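Long-range contacts in exosome complex component Rrp42 (Archaeoglobus fulgidus, PDB 3M7N), which probably serves as a non-catalytic subunit of the archaeal RNA-degrading exosome, helping to shape the active site carried by its partner Rrp41: residues M64-P69 against E168-G173; A118-K123 against P179-P184; L183-T188 against N247-L252. One frame throughout, in Å; residues are numbered along the deposited sequence.

Contact 1. Residues M64-P69 against E168-G173; sequences MQPGEP and ERFDLG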
loop_
_atom_site.group_PDB
_atom_site.type_symbol
_atom_site.label_atom_id
_atom_site.label_comp_id
_atom_site.label_asym_id
_atom_site.label_seq_id
_atom_site.Cartn_x
_atom_site.Cartn_y
_atom_site.Cartn_z
ATOM N N MET H 64 12.395 -10.761 28.844
ATOM C CA MET H 64 12.858 -12.130 28.721
ATOM C C MET H 64 11.720 -13.088 28.999
ATOM O O MET H 64 10.952 -12.900 29.942
ATOM C CB MET H 64 14.000 -12.404 29.697
ATOM C CG MET H 64 15.239 -11.562 29.458
ATOM S SD MET H 64 16.550 -11.985 30.615
ATOM C CE MET H 64 17.044 -13.582 29.957
ATOM N N GLN H 65 11.608 -14.111 28.166
ATOM C CA GLN H 65 10.635 -15.165 28.389
ATOM C C GLN H 65 11.209 -16.480 27.876
ATOM O O GLN H 65 12.003 -16.490 26.938
ATOM C CB GLN H 65 9.299 -14.824 27.718
ATOM C CG GLN H 65 9.378 -14.660 26.213
ATOM C CD GLN H 65 8.052 -14.254 25.583
ATOM O OE1 GLN H 65 7.401 -13.295 26.017
ATOM N NE2 GLN H 65 7.648 -14.983 24.548
ATOM N N PRO H 66 10.849 -17.593 28.527
ATOM C CA PRO H 66 11.284 -18.912 28.056
ATOM C C PRO H 66 10.740 -19.141 26.665
ATOM O O PRO H 66 9.735 -18.533 26.325
ATOM C CB PRO H 66 10.622 -19.864 29.044
ATOM C CG PRO H 66 10.489 -19.059 30.299
ATOM C CD PRO H 66 10.201 -17.660 29.849
ATOM N N GLY H 67 11.387 -19.979 25.865
ATOM C CA GLY H 67 10.905 -20.220 24.520
ATOM C C GLY H 67 11.663 -21.268 23.723
ATOM O O GLY H 67 12.563 -21.949 24.224
ATOM N N GLU H 68 11.278 -21.381 22.458
ATOM C CA GLU H 68 11.894 -22.298 21.510
ATOM C C GLU H 68 13.320 -21.902 21.200
ATOM O O GLU H 68 13.575 -20.761 20.844
ATOM C CB GLU H 68 11.089 -22.308 20.199
ATOM C CG GLU H 68 10.358 -20.972 19.831
ATOM C CD GLU H 68 11.295 -19.780 19.569
ATOM O OE1 GLU H 68 11.518 -18.984 20.510
ATOM O OE2 GLU H 68 11.790 -19.625 18.427
ATOM N N PRO H 69 14.262 -22.842 21.323
ATOM C CA PRO H 69 15.626 -22.599 20.848
ATOM C C PRO H 69 15.625 -22.721 19.343
ATOM O O PRO H 69 14.680 -23.276 18.792
ATOM C CB PRO H 69 16.426 -23.769 21.431
ATOM C CG PRO H 69 15.496 -24.475 22.385
ATOM C CD PRO H 69 14.112 -24.181 21.905
ATOM N N GLU H 168 11.700 -16.642 38.661
ATOM C CA GLU H 168 10.594 -16.904 39.576
ATOM C C GLU H 168 9.262 -16.867 38.870
ATOM O O GLU H 168 8.517 -17.840 38.889
ATOM C CB GLU H 168 10.591 -15.886 40.702
ATOM C CG GLU H 168 11.825 -15.975 41.554
ATOM C CD GLU H 168 12.075 -14.704 42.305
ATOM O OE1 GLU H 168 11.093 -13.953 42.516
ATOM O OE2 GLU H 168 13.246 -14.453 42.675
ATOM N N ARG H 169 8.962 -15.736 38.247
ATOM C CA ARG H 169 7.718 -15.591 37.520
ATOM C C ARG H 169 7.448 -16.832 36.704
ATOM O O ARG H 169 6.298 -17.220 36.526
ATOM C CB ARG H 169 7.768 -14.392 36.577
ATOM C CG ARG H 169 6.538 -14.326 35.683
ATOM C CD ARG H 169 6.744 -13.466 34.451
ATOM N NE ARG H 169 7.444 -12.227 34.761
ATOM C CZ ARG H 169 7.607 -11.233 33.897
ATOM N NH1 ARG H 169 8.272 -10.150 34.268
ATOM N NH2 ARG H 169 7.106 -11.323 32.665
ATOM N N PHE H 170 8.510 -17.447 36.192
ATOM C CA PHE H 170 8.352 -18.590 35.299
ATOM C C PHE H 170 8.675 -19.903 36.005
ATOM O O PHE H 170 8.942 -20.918 35.358
ATOM C CB PHE H 170 9.199 -18.421 34.027
ATOM C CG PHE H 170 8.634 -17.418 33.042
ATOM C CD1 PHE H 170 7.714 -17.814 32.077
ATOM C CD2 PHE H 170 9.026 -16.086 33.079
ATOM C CE1 PHE H 170 7.189 -16.901 31.169
ATOM C CE2 PHE H 170 8.508 -15.164 32.175
ATOM C CZ PHE H 170 7.592 -15.571 31.219
ATOM N N ASP H 171 8.640 -19.872 37.334
ATOM C CA ASP H 171 8.869 -21.064 38.149
ATOM C C ASP H 171 10.100 -21.806 37.653
ATOM O O ASP H 171 10.003 -22.888 37.072
ATOM C CB ASP H 171 7.633 -21.967 38.132
ATOM C CG ASP H 171 6.391 -21.247 38.631
ATOM O OD1 ASP H 171 6.500 -20.486 39.625
ATOM O OD2 ASP H 171 5.313 -21.430 38.022
ATOM N N LEU H 172 11.259 -21.208 37.907
ATOM C CA LEU H 172 12.482 -21.600 37.242
ATOM C C LEU H 172 13.637 -21.258 38.160
ATOM O O LEU H 172 14.804 -21.369 37.781
ATOM C CB LEU H 172 12.611 -20.815 35.940
ATOM C CG LEU H 172 12.652 -21.562 34.616
ATOM C CD1 LEU H 172 11.562 -22.611 34.528
ATOM C CD2 LEU H 172 12.529 -20.569 33.482
ATOM N N GLY H 173 13.301 -20.816 39.368
ATOM C CA GLY H 173 14.297 -20.550 40.392
ATOM C C GLY H 173 14.309 -19.107 40.851
ATOM O O GLY H 173 13.508 -18.303 40.391
#
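P66 places its CD over one face of the F170 ring, and this CH-pi contact carries most of the meeting between the end of a strand and a loop. P66 CD stands 3.3 Å from the centroid of the F170 ring, only 11° off the ring normal, which sets this carbon's C-H contact with the pi cloud over the middle of the face. P66 CG is displaced toward one side of the ring and comes within 3.5 Å of F170 CD1. The phenylalanine reaches this place with CG anti to its carbonyl carbon (chi1 -75°), which turns the ring from the loop toward the strand.

Looser van der Waals contacts flank this CH-pi contact. Q65 CB and the carbonyl oxygen of M64 approach the far end of the ring obliquely, the former 4.0 Å from F170 CZ. At the same edge of the proline, L172 CD2 touches P66 CG at 4.1 Å, and P66 thus meets two apolar side chains of the loop. The association across the segments is apolar, without polar pairing.

Strand 56-67 ends here beside strand 131-141, whose W133 touches both P66 and L172, while Q65 is joined to I134 by backbone hydrogen bonds. The loop between strands 164-165 and 176-177 is further anchored by R169, which forms a salt bridge with E46 and a hydrogen bond to E87 O of the neighbouring exonuclease 1 chain.

Contact 2. Residues A118-K123 against P179-P184; sequences AVDLSK and PVRDLP
A single beta bridge, V119 with V180, joins two loops of this RNase PH-family subunit: one leads from helix 100-115 toward strand 131-141, the other runs from strand 176-177 into strand 185-192. Its hydrogen bond passes from R181 N to A118 O, at 2.7 Å and with an N-H...O angle of 160°. The same carbonyl oxygen accepts a CA-H...O contact from V180 CA at 3.2 Å, so two neighbouring residues of the second loop converge on it. Nearby, A118 CB packs against P184 CD at 3.9 Å, with I157 of helix 148-161 touching both residues.

The polar side of the bridge is a stacked ion pair. The R181 chain, extended from CG to NE, runs back across the first loop and lays its guanidinium over the D120 carboxylate, the two planes 19° apart. D120 OD1 is 2.9 Å from R181 NH1 but well out of the guanidinium plane; the attraction is therefore between charges, with no N-H directed at the oxygen. The aspartate reaches this position by setting CG anti to N (chi1 -162°), and its other oxygen, OD2, accepts a hydrogen bond from S122 OG at 2.7 Å. R181 NE is engaged separately by the carbonyl of E117. An alanine at D120 would leave the R181 guanidinium without the carboxylate stacked on its face and S122 OG without its acceptor, and the arginine end would probably become more mobile. At the guanidinium edge, a water in its plane donates to V119 O at 2.6 Å and weakly accepts from R181 NH2.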
loop_
_atom_site.group_PDB
_atom_site.type_symbol
_atom_site.label_atom_id
_atom_site.label_comp_id
_atom_site.label_asym_id
_atom_site.label_seq_id
_atom_site.Cartn_x
_atom_site.Cartn_y
_atom_site.Cartn_z
ATOM N N ALA H 118 28.593 -9.890 24.417
ATOM C CA ALA H 118 28.256 -9.222 25.668
ATOM C C ALA H 118 27.383 -10.050 26.608
ATOM O O ALA H 118 27.437 -9.875 27.826
ATOM C CB ALA H 118 27.569 -7.910 25.362
ATOM N N VAL H 119 26.563 -10.929 26.048
ATOM C CA VAL H 119 25.694 -11.762 26.866
ATOM C C VAL H 119 25.997 -13.212 26.586
ATOM O O VAL H 119 25.978 -13.644 25.434
ATOM C CB VAL H 119 24.203 -11.521 26.568
ATOM C CG1 VAL H 119 23.372 -12.524 27.334
ATOM C CG2 VAL H 119 23.799 -10.099 26.925
ATOM N N ASP H 120 26.288 -13.966 27.639
ATOM C CA ASP H 120 26.617 -15.374 27.491
ATOM C C ASP H 120 25.352 -16.164 27.221
ATOM O O ASP H 120 24.591 -16.466 28.139
ATOM C CB ASP H 120 27.300 -15.899 28.754
ATOM C CG ASP H 120 28.042 -17.199 28.520
ATOM O OD1 ASP H 120 29.056 -17.415 29.217
ATOM O OD2 ASP H 120 27.633 -17.990 27.634
ATOM N N LEU H 121 25.137 -16.501 25.959
ATOM C CA LEU H 121 23.893 -17.129 25.552
ATOM C C LEU H 121 23.776 -18.548 26.085
ATOM O O LEU H 121 22.683 -19.001 26.421
ATOM C CB LEU H 121 23.756 -17.118 24.025
ATOM C CG LEU H 121 23.796 -15.723 23.393
ATOM C CD1 LEU H 121 23.650 -15.809 21.879
ATOM C CD2 LEU H 121 22.720 -14.836 23.992
ATOM N N SER H 122 24.900 -19.250 26.164
ATOM C CA SER H 122 24.876 -20.647 26.573
ATOM C C SER H 122 24.454 -20.773 28.035
ATOM O O SER H 122 23.954 -21.811 28.455
ATOM C CB SER H 122 26.239 -21.303 26.328
ATOM O OG SER H 122 27.270 -20.585 26.986
ATOM N N LYS H 123 24.652 -19.707 28.801
ATOM C CA LYS H 123 24.197 -19.658 30.183
ATOM C C LYS H 123 22.706 -19.337 30.288
ATOM O O LYS H 123 22.174 -19.170 31.386
ATOM C CB LYS H 123 24.995 -18.621 30.966
ATOM C CG LYS H 123 26.298 -19.143 31.555
ATOM C CD LYS H 123 27.145 -17.996 32.079
ATOM C CE LYS H 123 28.253 -18.482 33.000
ATOM N NZ LYS H 123 27.757 -18.742 34.386
ATOM N N PRO H 179 23.978 -12.192 33.186
ATOM C CA PRO H 179 25.441 -12.091 33.092
ATOM C C PRO H 179 25.862 -11.302 31.851
ATOM O O PRO H 179 25.684 -11.769 30.734
ATOM C CB PRO H 179 25.897 -13.561 32.973
ATOM C CG PRO H 179 24.669 -14.404 33.280
ATOM C CD PRO H 179 23.485 -13.554 32.919
ATOM N N VAL H 180 26.409 -10.111 32.056
ATOM C CA VAL H 180 26.944 -9.319 30.953
ATOM C C VAL H 180 28.475 -9.267 31.016
ATOM O O VAL H 180 29.040 -8.826 32.006
ATOM C CB VAL H 180 26.408 -7.874 30.981
ATOM C CG1 VAL H 180 26.991 -7.091 29.829
ATOM C CG2 VAL H 180 24.878 -7.865 30.930
ATOM N N ARG H 181 29.143 -9.684 29.948
ATOM C CA ARG H 181 30.598 -9.804 29.991
ATOM C C ARG H 181 31.376 -8.914 29.019
ATOM O O ARG H 181 32.574 -9.099 28.832
ATOM C CB ARG H 181 30.998 -11.255 29.789
ATOM C CG ARG H 181 30.442 -11.843 28.539
ATOM C CD ARG H 181 30.778 -13.322 28.455
ATOM N NE ARG H 181 30.174 -13.950 27.284
ATOM C CZ ARG H 181 30.349 -15.221 26.943
ATOM N NH1 ARG H 181 31.118 -16.012 27.693
ATOM N NH2 ARG H 181 29.755 -15.695 25.848
ATOM N N ASP H 182 30.719 -7.946 28.406
ATOM C CA ASP H 182 31.463 -7.003 27.570
ATOM C C ASP H 182 30.666 -5.725 27.475
ATOM O O ASP H 182 29.537 -5.648 27.956
ATOM C CB ASP H 182 31.774 -7.581 26.170
ATOM C CG ASP H 182 33.039 -6.970 25.535
ATOM O OD1 ASP H 182 33.820 -7.718 24.909
ATOM O OD2 ASP H 182 33.259 -5.742 25.651
ATOM N N LEU H 183 31.264 -4.710 26.878
ATOM C CA LEU H 183 30.631 -3.410 26.850
ATOM C C LEU H 183 30.829 -2.788 25.463
ATOM O O LEU H 183 31.668 -1.906 25.274
ATOM C CB LEU H 183 31.202 -2.535 27.967
ATOM C CG LEU H 183 30.252 -1.558 28.669
ATOM C CD1 LEU H 183 30.968 -0.758 29.770
ATOM C CD2 LEU H 183 29.575 -0.614 27.665
ATOM N N PRO H 184 30.055 -3.272 24.484
ATOM C CA PRO H 184 29.998 -2.735 23.119
ATOM C C PRO H 184 29.568 -1.274 23.128
ATOM O O PRO H 184 28.539 -0.951 23.742
ATOM C CB PRO H 184 28.873 -3.533 22.449
ATOM C CG PRO H 184 28.508 -4.607 23.374
ATOM C CD PRO H 184 29.063 -4.333 24.727
HETATM O O HOH W 1 27.386 -14.831 23.662
#

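Contact 3. Residues L183-T188 against N247-L252; sequences LPVSVT and NCARKL
V185 and V187 project from one side of their strand as two branched knobs and settle against the helix surface formed by C248, A249 and L252. The V185 knob enters the shallow hollow between A249 and L252: its CG1 methyl lies 3.8 Å from L252 CB and 3.9 Å from L252 CD1, and reaches A249 CB more loosely at 4.3 Å. V187 fits one turn earlier on the helix. There CG2 comes down on the backbone beside A249, 3.7 Å from A249 N, and touches the CB atoms of both C248 and A249. With V187 CG1 anti to the backbone N (chi1 175°), CG2 lies anti to the carbonyl carbon, turned to the helix. The small A249 probably lets the strand come close: the V185 and A249 CA atoms are 5.7 Å apart and the segment axes approach to 7.9 Å at an angle of 131°.

S186 points the other way, and its OG is hydrogen-bonded to OD2 of D150 on helix 148-161. The strand therefore has helix 235-253 on one face and helix 148-161 on the other. Such helix-on-sheet packing is characteristic of an alpha/beta layered fold, here in the C-terminal half of an RNase PH-type subunit.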
loop_
_atom_site.group_PDB
_atom_site.type_symbol
_atom_site.label_atom_id
_atom_site.label_comp_id
_atom_site.label_asym_id
_atom_site.label_seq_id
_atom_site.Cartn_x
_atom_site.Cartn_y
_atom_site.Cartn_z
ATOM N N LEU H 183 31.264 -4.710 26.878
ATOM C CA LEU H 183 30.631 -3.410 26.850
ATOM C C LEU H 183 30.829 -2.788 25.463
ATOM O O LEU H 183 31.668 -1.906 25.274
ATOM C CB LEU H 183 31.202 -2.535 27.967
ATOM C CG LEU H 183 30.252 -1.558 28.669
ATOM C CD1 LEU H 183 30.968 -0.758 29.770
ATOM C CD2 LEU H 183 29.575 -0.614 27.665
ATOM N N PRO H 184 30.055 -3.272 24.484
ATOM C CA PRO H 184 29.998 -2.735 23.119
ATOM C C PRO H 184 29.568 -1.274 23.128
ATOM O O PRO H 184 28.539 -0.951 23.742
ATOM C CB PRO H 184 28.873 -3.533 22.449
ATOM C CG PRO H 184 28.508 -4.607 23.374
ATOM C CD PRO H 184 29.063 -4.333 24.727
ATOM N N VAL H 185 30.319 -0.424 22.430
ATOM C CA VAL H 185 29.992 0.983 22.286
ATOM C C VAL H 185 30.270 1.327 20.855
ATOM O O VAL H 185 31.323 0.925 20.304
ATOM C CB VAL H 185 30.886 1.870 23.162
ATOM C CG1 VAL H 185 30.588 3.338 22.915
ATOM C CG2 VAL H 185 30.739 1.490 24.644
ATOM N N SER H 186 29.319 2.045 20.248
ATOM C CA SER H 186 29.418 2.432 18.849
ATOM C C SER H 186 29.661 3.918 18.720
ATOM O O SER H 186 29.117 4.714 19.487
ATOM C CB SER H 186 28.139 2.042 18.078
ATOM O OG SER H 186 27.095 2.987 18.308
ATOM N N VAL H 187 30.487 4.289 17.749
ATOM C CA VAL H 187 30.819 5.684 17.482
ATOM C C VAL H 187 30.531 6.009 16.030
ATOM O O VAL H 187 31.099 5.410 15.115
ATOM C CB VAL H 187 32.318 5.991 17.749
ATOM C CG1 VAL H 187 32.658 7.434 17.346
ATOM C CG2 VAL H 187 32.669 5.727 19.207
ATOM N N THR H 188 29.688 7.009 15.824
ATOM C CA THR H 188 29.173 7.310 14.504
ATOM C C THR H 188 29.589 8.687 14.069
ATOM O O THR H 188 29.380 9.665 14.786
ATOM C CB THR H 188 27.612 7.208 14.483
ATOM O OG1 THR H 188 27.233 5.845 14.708
ATOM C CG2 THR H 188 27.043 7.708 13.160
ATOM N N ASN H 247 39.289 5.380 20.336
ATOM C CA ASN H 247 39.511 6.269 21.466
ATOM C C ASN H 247 38.199 6.805 22.059
ATOM O O ASN H 247 37.944 6.619 23.253
ATOM C CB ASN H 247 40.465 7.410 21.079
ATOM C CG ASN H 247 41.094 8.091 22.289
ATOM O OD1 ASN H 247 42.106 7.626 22.820
ATOM N ND2 ASN H 247 40.499 9.199 22.726
ATOM N N CYS H 248 37.375 7.463 21.233
ATOM C CA CYS H 248 36.052 7.961 21.664
ATOM C C CYS H 248 35.208 6.908 22.376
ATOM O O CYS H 248 34.550 7.202 23.367
ATOM C CB CYS H 248 35.239 8.470 20.470
ATOM S SG CYS H 248 35.786 10.014 19.783
ATOM N N ALA H 249 35.210 5.694 21.834
ATOM C CA ALA H 249 34.483 4.568 22.404
ATOM C C ALA H 249 34.964 4.262 23.826
ATOM O O ALA H 249 34.168 3.925 24.712
ATOM C CB ALA H 249 34.654 3.325 21.499
ATOM N N ARG H 250 36.274 4.372 24.030
ATOM C CA ARG H 250 36.872 4.136 25.338
ATOM C C ARG H 250 36.390 5.172 26.341
ATOM O O ARG H 250 35.952 4.814 27.422
ATOM C CB ARG H 250 38.411 4.147 25.267
ATOM C CG ARG H 250 39.071 2.763 25.217
ATOM C CD ARG H 250 40.467 2.788 25.866
ATOM N NE ARG H 250 41.139 4.058 25.606
ATOM C CZ ARG H 250 41.825 4.335 24.501
ATOM N NH1 ARG H 250 42.389 5.528 24.352
ATOM N NH2 ARG H 250 41.959 3.420 23.550
ATOM N N LYS H 251 36.482 6.454 25.993
ATOM C CA LYS H 251 35.955 7.499 26.874
ATOM C C LYS H 251 34.495 7.217 27.240
ATOM O O LYS H 251 34.112 7.232 28.414
ATOM C CB LYS H 251 36.031 8.861 26.199
ATOM C CG LYS H 251 37.391 9.543 26.259
ATOM C CD LYS H 251 38.525 8.548 26.168
ATOM C CE LYS H 251 39.876 9.202 26.465
ATOM N NZ LYS H 251 40.855 8.171 26.958
ATOM N N LEU H 252 33.683 6.960 26.222
ATOM C CA LEU H 252 32.285 6.654 26.430
ATOM C C LEU H 252 32.120 5.521 27.414
ATOM O O LEU H 252 31.265 5.563 28.304
ATOM C CB LEU H 252 31.615 6.310 25.092
ATOM C CG LEU H 252 31.273 7.572 24.294
ATOM C CD1 LEU H 252 30.649 7.244 22.957
ATOM C CD2 LEU H 252 30.347 8.473 25.120
#

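Overall arrangement
The three contacts lie progressively nearer the middle of the chain's fold, their centres about 27, 16 and 10 Å from the chain centre. Contacts 1 and 2 interlock along the sequence: 118-123 falls between the segments of contact 1, and 168-173 between those of contact 2. Their centres are about 18 Å apart, without touching. Contact 3 then continues from contact 2, sharing L183 and P184, with centres about 17 Å apart. Segment 64-69 ends a strand of the five-stranded sheet, whereas 183-188 enters the four-stranded one. Contact 2 joins 179-184, leading into the latter, to a loop before strand 131-141 of the former, and so probably helps to hold the two halves of the subunit together.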